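Local coordinates for protein alpha-fucosidase (PDB 2EAB) that probably releases alpha-1,2-linked L-fucose from glycans by hydrolysis, this chain being the calcium-binding catalytic piece of a longer, probably membrane-bound bifidobacterial protein, at residues Val190-Leu195 and Lys314-Val319; Lys225-Thr230 and Gln245-Leu250. All blocks are in the same frame, centred on the assembly; numbering follows the deposited sequence.

Contact 1 of 2, residues Val190-Leu195 and Lys314-Val319; sequences VMVARL and KGYTAV
Arg-194 lays its side chain over one face of the Tyr-316 ring. Its CD sits above the middle of the ring, 3.8 Å from the centroid and only 9° off the normal, a clear CH-pi contact. Farther along, the guanidinium carbon CZ lies 4.9 Å from the same centroid, and the guanidinium and ring planes are 20° apart, a cation-pi arrangement in which the charged group slants past the CD2 side. Arg-194 CB closes on Tyr-316 CE1 at 3.6 Å. Arg-194 CG stands anti to the backbone N, and a bend at chi2 of 71° then turns the rest of the chain across the ring. Arginine suits the place because its methylenes can pack on an aromatic while its end stays polar; tyrosine offers that flat face and a hydroxyl long enough to reach Glu-181.

At the ring edge, near its plane, Val-192 CG1 approaches Tyr-316 CD1 at 4.1 Å. The other methyl, CG2, meets Val-319 CG1 at 3.9 Å. Here the first turn of helix 316-331 packs on a strand of the large antiparallel sheet in the N-terminal beta domain, and short, branched valines let helix and strand come close. Val-190 extends the apolar row toward Val-319 and also touches Val-307 and Ala-311 of helix 297-314.

From the second shell, Asp-251 holds the Arg-194 guanidinium by a salt bridge and Thr-275 by a hydrogen bond.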
loop_
_atom_site.group_PDB
_atom_site.type_symbol
_atom_site.label_atom_id
_atom_site.label_comp_id
_atom_site.label_asym_id
_atom_site.label_seq_id
_atom_site.Cartn_x
_atom_site.Cartn_y
_atom_site.Cartn_z
ATOM N N VAL A 190 -7.080 11.197 18.922
ATOM C CA VAL A 190 -8.450 11.641 19.104
ATOM C C VAL A 190 -8.970 12.323 17.848
ATOM O O VAL A 190 -8.217 12.986 17.131
ATOM C CB VAL A 190 -8.572 12.576 20.353
ATOM C CG1 VAL A 190 -7.857 13.917 20.127
ATOM C CG2 VAL A 190 -10.028 12.790 20.757
ATOM N N MET A 191 -10.256 12.129 17.578
ATOM C CA MET A 191 -10.938 12.815 16.494
ATOM C C MET A 191 -11.620 14.056 17.061
ATOM O O MET A 191 -12.214 14.012 18.140
ATOM C CB MET A 191 -11.953 11.878 15.835
ATOM C CG MET A 191 -12.765 12.498 14.710
ATOM S SD MET A 191 -13.878 11.315 13.928
ATOM C CE MET A 191 -12.723 10.202 13.127
ATOM N N VAL A 192 -11.520 15.155 16.327
ATOM C CA VAL A 192 -12.072 16.433 16.756
ATOM C C VAL A 192 -13.064 16.921 15.713
ATOM O O VAL A 192 -12.782 16.884 14.516
ATOM C CB VAL A 192 -10.944 17.480 16.973
ATOM C CG1 VAL A 192 -11.515 18.868 17.249
ATOM C CG2 VAL A 192 -10.021 17.052 18.111
ATOM N N ALA A 193 -14.238 17.342 16.179
ATOM C CA ALA A 193 -15.189 18.071 15.352
ATOM C C ALA A 193 -15.445 19.426 16.000
ATOM O O ALA A 193 -15.961 19.502 17.120
ATOM C CB ALA A 193 -16.482 17.295 15.193
ATOM N N ARG A 194 -15.055 20.484 15.297
ATOM C CA ARG A 194 -15.246 21.853 15.756
ATOM C C ARG A 194 -16.416 22.444 14.988
ATOM O O ARG A 194 -16.374 22.538 13.763
ATOM C CB ARG A 194 -13.967 22.666 15.524
ATOM C CG ARG A 194 -14.059 24.146 15.881
ATOM C CD ARG A 194 -14.138 24.358 17.379
ATOM N NE ARG A 194 -14.291 25.772 17.715
ATOM C CZ ARG A 194 -14.602 26.229 18.925
ATOM N NH1 ARG A 194 -14.804 25.388 19.930
ATOM N NH2 ARG A 194 -14.723 27.535 19.128
ATOM N N LEU A 195 -17.469 22.817 15.716
ATOM C CA LEU A 195 -18.716 23.265 15.102
ATOM C C LEU A 195 -19.071 24.659 15.588
ATOM O O LEU A 195 -19.018 24.926 16.786
ATOM C CB LEU A 195 -19.851 22.288 15.434
ATOM C CG LEU A 195 -19.557 20.792 15.264
ATOM C CD1 LEU A 195 -20.652 19.948 15.875
ATOM C CD2 LEU A 195 -19.360 20.428 13.804
ATOM N N LYS A 314 -6.419 19.464 27.400
ATOM C CA LYS A 314 -5.479 20.239 26.587
ATOM C C LYS A 314 -6.172 21.385 25.855
ATOM O O LYS A 314 -5.607 22.472 25.712
ATOM C CB LYS A 314 -4.751 19.335 25.589
ATOM C CG LYS A 314 -3.663 18.499 26.225
ATOM C CD LYS A 314 -2.822 17.780 25.189
ATOM C CE LYS A 314 -1.829 16.857 25.870
ATOM N NZ LYS A 314 -0.967 16.122 24.904
ATOM N N GLY A 315 -7.395 21.137 25.395
ATOM C CA GLY A 315 -8.189 22.160 24.727
ATOM C C GLY A 315 -8.013 22.177 23.223
ATOM O O GLY A 315 -6.991 21.718 22.697
ATOM N N TYR A 316 -9.007 22.732 22.538
ATOM C CA TYR A 316 -9.067 22.733 21.080
ATOM C C TYR A 316 -7.837 23.341 20.405
ATOM O O TYR A 316 -7.260 22.736 19.492
ATOM C CB TYR A 316 -10.342 23.436 20.611
ATOM C CG TYR A 316 -10.379 23.729 19.129
ATOM C CD1 TYR A 316 -10.584 22.705 18.199
ATOM C CD2 TYR A 316 -10.206 25.029 18.656
ATOM C CE1 TYR A 316 -10.615 22.973 16.837
ATOM C CE2 TYR A 316 -10.240 25.307 17.297
ATOM C CZ TYR A 316 -10.445 24.276 16.394
ATOM O OH TYR A 316 -10.483 24.557 15.053
ATOM N N THR A 317 -7.442 24.537 20.839
ATOM C CA THR A 317 -6.323 25.246 20.218
ATOM C C THR A 317 -5.039 24.410 20.242
ATOM O O THR A 317 -4.372 24.252 19.212
ATOM C CB THR A 317 -6.096 26.631 20.871
ATOM O OG1 THR A 317 -7.289 27.411 20.740
ATOM C CG2 THR A 317 -4.940 27.374 20.202
ATOM N N ALA A 318 -4.714 23.865 21.411
ATOM C CA ALA A 318 -3.506 23.067 21.585
ATOM C C ALA A 318 -3.559 21.737 20.830
ATOM O O ALA A 318 -2.561 21.318 20.238
ATOM C CB ALA A 318 -3.235 22.830 23.057
ATOM N N VAL A 319 -4.713 21.073 20.863
ATOM C CA VAL A 319 -4.896 19.805 20.147
ATOM C C VAL A 319 -4.777 20.023 18.635
ATOM O O VAL A 319 -4.105 19.250 17.941
ATOM C CB VAL A 319 -6.234 19.116 20.530
ATOM C CG1 VAL A 319 -6.538 17.931 19.610
ATOM C CG2 VAL A 319 -6.192 18.656 21.981
#

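Contact 2 of 2, residues Lys225-Thr230 and Gln245-Leu250; sequences KGDTLT and QIKVVL
The Asp-227 carboxylate takes Lys-247 NZ on the syn lone pair of OD2, a 2.8 Å salt bridge, with a weak second bond from NZ to OD1. Thr-228 OG1 donates to Asp-227 OD1 from above the carboxylate plane, 44° out of it, and a water donates a further hydrogen bond to OD2. With chi1 at 66°, CG of Asp-227 lies between its backbone N and carbonyl carbon, bringing the carboxylate over the neighbouring strand. Replaced by alanine, this residue would probably leave the Lys-247 ammonium without its carboxylate mate and Thr-228 OG1 without its acceptor.

The extended Lys-247 chain carries NZ out from the sheet, its methylenes passing the carboxylate, and a bend at chi4 turns NZ back to the acid. Lysine thus delivers a charge balanced by Asp-227 and further hydrogen-bonded by a second water, which donates to Thr-228 OG1, and by Gln-309 of helix 297-314. On the same face, Thr-230 OG1 lies 3.4 Å from Gln-245 CG, and Gln-245 NE2 bonds to Asn-243 and Asn-301.

Leu-229 and Ile-246 point to the other face, where Val-248 touches Leu-257, Leu-266 and Val-268 of the second sheet and apolar residues fit. They form a hydrogen-bonded pair, Leu-229 N to Ile-246 O and Ile-246 N to Leu-229 O both being 2.9 Å. Val-248 N reaches Asp-227 O at 2.8 Å, nearly straight (172°). Gly-226 takes the first corner of a type II' turn, whose positive phi suits glycine, and Asp-227 the second. That turn joins strands 217-225 and 228-235; the pairing with 241-250 is an antiparallel beta hairpin in the large sheet of the N-terminal beta domain.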
loop_
_atom_site.group_PDB
_atom_site.type_symbol
_atom_site.label_atom_id
_atom_site.label_comp_id
_atom_site.label_asym_id
_atom_site.label_seq_id
_atom_site.Cartn_x
_atom_site.Cartn_y
_atom_site.Cartn_z
ATOM N N LYS A 225 -23.753 9.991 30.026
ATOM C CA LYS A 225 -23.457 10.473 31.369
ATOM C C LYS A 225 -22.773 11.824 31.245
ATOM O O LYS A 225 -21.666 11.925 30.703
ATOM C CB LYS A 225 -22.584 9.483 32.148
ATOM C CG LYS A 225 -22.395 9.852 33.620
ATOM C CD LYS A 225 -21.650 8.774 34.389
ATOM C CE LYS A 225 -21.416 9.177 35.840
ATOM N NZ LYS A 225 -22.669 9.158 36.650
ATOM N N GLY A 226 -23.448 12.862 31.733
ATOM C CA GLY A 226 -22.937 14.223 31.641
ATOM C C GLY A 226 -22.703 14.618 30.197
ATOM O O GLY A 226 -23.617 14.550 29.374
ATOM N N ASP A 227 -21.465 14.994 29.887
ATOM C CA ASP A 227 -21.120 15.507 28.562
ATOM C C ASP A 227 -20.703 14.435 27.546
ATOM O O ASP A 227 -20.258 14.772 26.448
ATOM C CB ASP A 227 -20.029 16.586 28.672
ATOM C CG ASP A 227 -18.696 16.042 29.178
ATOM O OD1 ASP A 227 -18.585 14.829 29.460
ATOM O OD2 ASP A 227 -17.746 16.845 29.297
ATOM N N THR A 228 -20.861 13.159 27.899
ATOM C CA THR A 228 -20.302 12.069 27.093
ATOM C C THR A 228 -21.308 10.989 26.698
ATOM O O THR A 228 -22.056 10.474 27.533
ATOM C CB THR A 228 -19.071 11.447 27.792
ATOM O OG1 THR A 228 -18.110 12.478 28.037
ATOM C CG2 THR A 228 -18.414 10.364 26.933
ATOM N N LEU A 229 -21.306 10.676 25.403
ATOM C CA LEU A 229 -22.070 9.578 24.828
ATOM C C LEU A 229 -21.142 8.380 24.629
ATOM O O LEU A 229 -20.058 8.523 24.052
ATOM C CB LEU A 229 -22.653 10.011 23.480
ATOM C CG LEU A 229 -23.381 8.979 22.615
ATOM C CD1 LEU A 229 -24.739 8.645 23.202
ATOM C CD2 LEU A 229 -23.532 9.485 21.191
ATOM N N THR A 230 -21.563 7.214 25.111
ATOM C CA THR A 230 -20.768 5.993 24.997
ATOM C C THR A 230 -21.548 4.899 24.284
ATOM O O THR A 230 -22.680 4.579 24.663
ATOM C CB THR A 230 -20.329 5.469 26.382
ATOM O OG1 THR A 230 -19.565 6.474 27.057
ATOM C CG2 THR A 230 -19.486 4.197 26.251
ATOM N N GLN A 245 -16.610 6.830 22.264
ATOM C CA GLN A 245 -17.124 7.903 23.109
ATOM C C GLN A 245 -17.016 9.247 22.423
ATOM O O GLN A 245 -16.026 9.525 21.737
ATOM C CB GLN A 245 -16.389 7.937 24.450
ATOM C CG GLN A 245 -16.665 6.714 25.309
ATOM C CD GLN A 245 -15.888 6.682 26.598
ATOM O OE1 GLN A 245 -15.713 7.702 27.271
ATOM N NE2 GLN A 245 -15.429 5.493 26.966
ATOM N N ILE A 246 -18.054 10.063 22.605
ATOM C CA ILE A 246 -18.072 11.441 22.132
ATOM C C ILE A 246 -18.281 12.349 23.335
ATOM O O ILE A 246 -19.310 12.272 24.015
ATOM C CB ILE A 246 -19.185 11.708 21.084
ATOM C CG1 ILE A 246 -19.061 10.740 19.896
ATOM C CG2 ILE A 246 -19.163 13.184 20.647
ATOM C CD1 ILE A 246 -20.048 10.982 18.759
ATOM N N LYS A 247 -17.284 13.185 23.598
ATOM C CA LYS A 247 -17.345 14.174 24.667
ATOM C C LYS A 247 -17.643 15.534 24.043
ATOM O O LYS A 247 -16.899 16.006 23.182
ATOM C CB LYS A 247 -16.017 14.196 25.429
ATOM C CG LYS A 247 -15.977 15.135 26.625
ATOM C CD LYS A 247 -14.599 15.128 27.256
ATOM C CE LYS A 247 -14.543 15.989 28.511
ATOM N NZ LYS A 247 -15.363 15.439 29.624
ATOM N N VAL A 248 -18.738 16.155 24.484
ATOM C CA VAL A 248 -19.202 17.421 23.920
ATOM C C VAL A 248 -18.827 18.575 24.850
ATOM O O VAL A 248 -19.275 18.626 26.001
ATOM C CB VAL A 248 -20.735 17.399 23.675
ATOM C CG1 VAL A 248 -21.198 18.694 23.032
ATOM C CG2 VAL A 248 -21.123 16.213 22.801
ATOM N N VAL A 249 -17.999 19.489 24.349
ATOM C CA VAL A 249 -17.513 20.614 25.150
ATOM C C VAL A 249 -18.020 21.946 24.590
ATOM O O VAL A 249 -17.622 22.370 23.503
ATOM C CB VAL A 249 -15.961 20.622 25.260
ATOM C CG1 VAL A 249 -15.487 21.715 26.217
ATOM C CG2 VAL A 249 -15.444 19.262 25.718
ATOM N N LEU A 250 -18.903 22.596 25.347
ATOM C CA LEU A 250 -19.450 23.900 24.973
ATOM C C LEU A 250 -18.435 25.002 25.244
ATOM O O LEU A 250 -17.809 25.022 26.305
ATOM C CB LEU A 250 -20.725 24.201 25.770
ATOM C CG LEU A 250 -21.916 23.239 25.759
ATOM C CD1 LEU A 250 -22.900 23.626 26.852
ATOM C CD2 LEU A 250 -22.606 23.219 24.409
HETATM O O HOH W 1 -17.936 19.513 28.892
HETATM O O HOH W 2 -15.773 12.715 29.242
#

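Both contacts involve the large antiparallel sheet of the N-terminal domain, where strand 273-282 lies between 190-197 and 241-250; their centres are about 14 Å apart, and contact 2 is nested along the chain within the loop closed by contact 1. Contact 1 is helix on sheet, made wholly by side chains: apolar packing at the valines, with an arginine-tyrosine stack at its partly exposed end. Contact 2 is strand on strand, carried by backbone bonds and finished near a turn by a hydrated salt bridge. Each is mainly buried, with partly exposed residues among those that touch. Helix 297-314 serves both, touching Val-190 in one and Gln-245 and Lys-247 in the other.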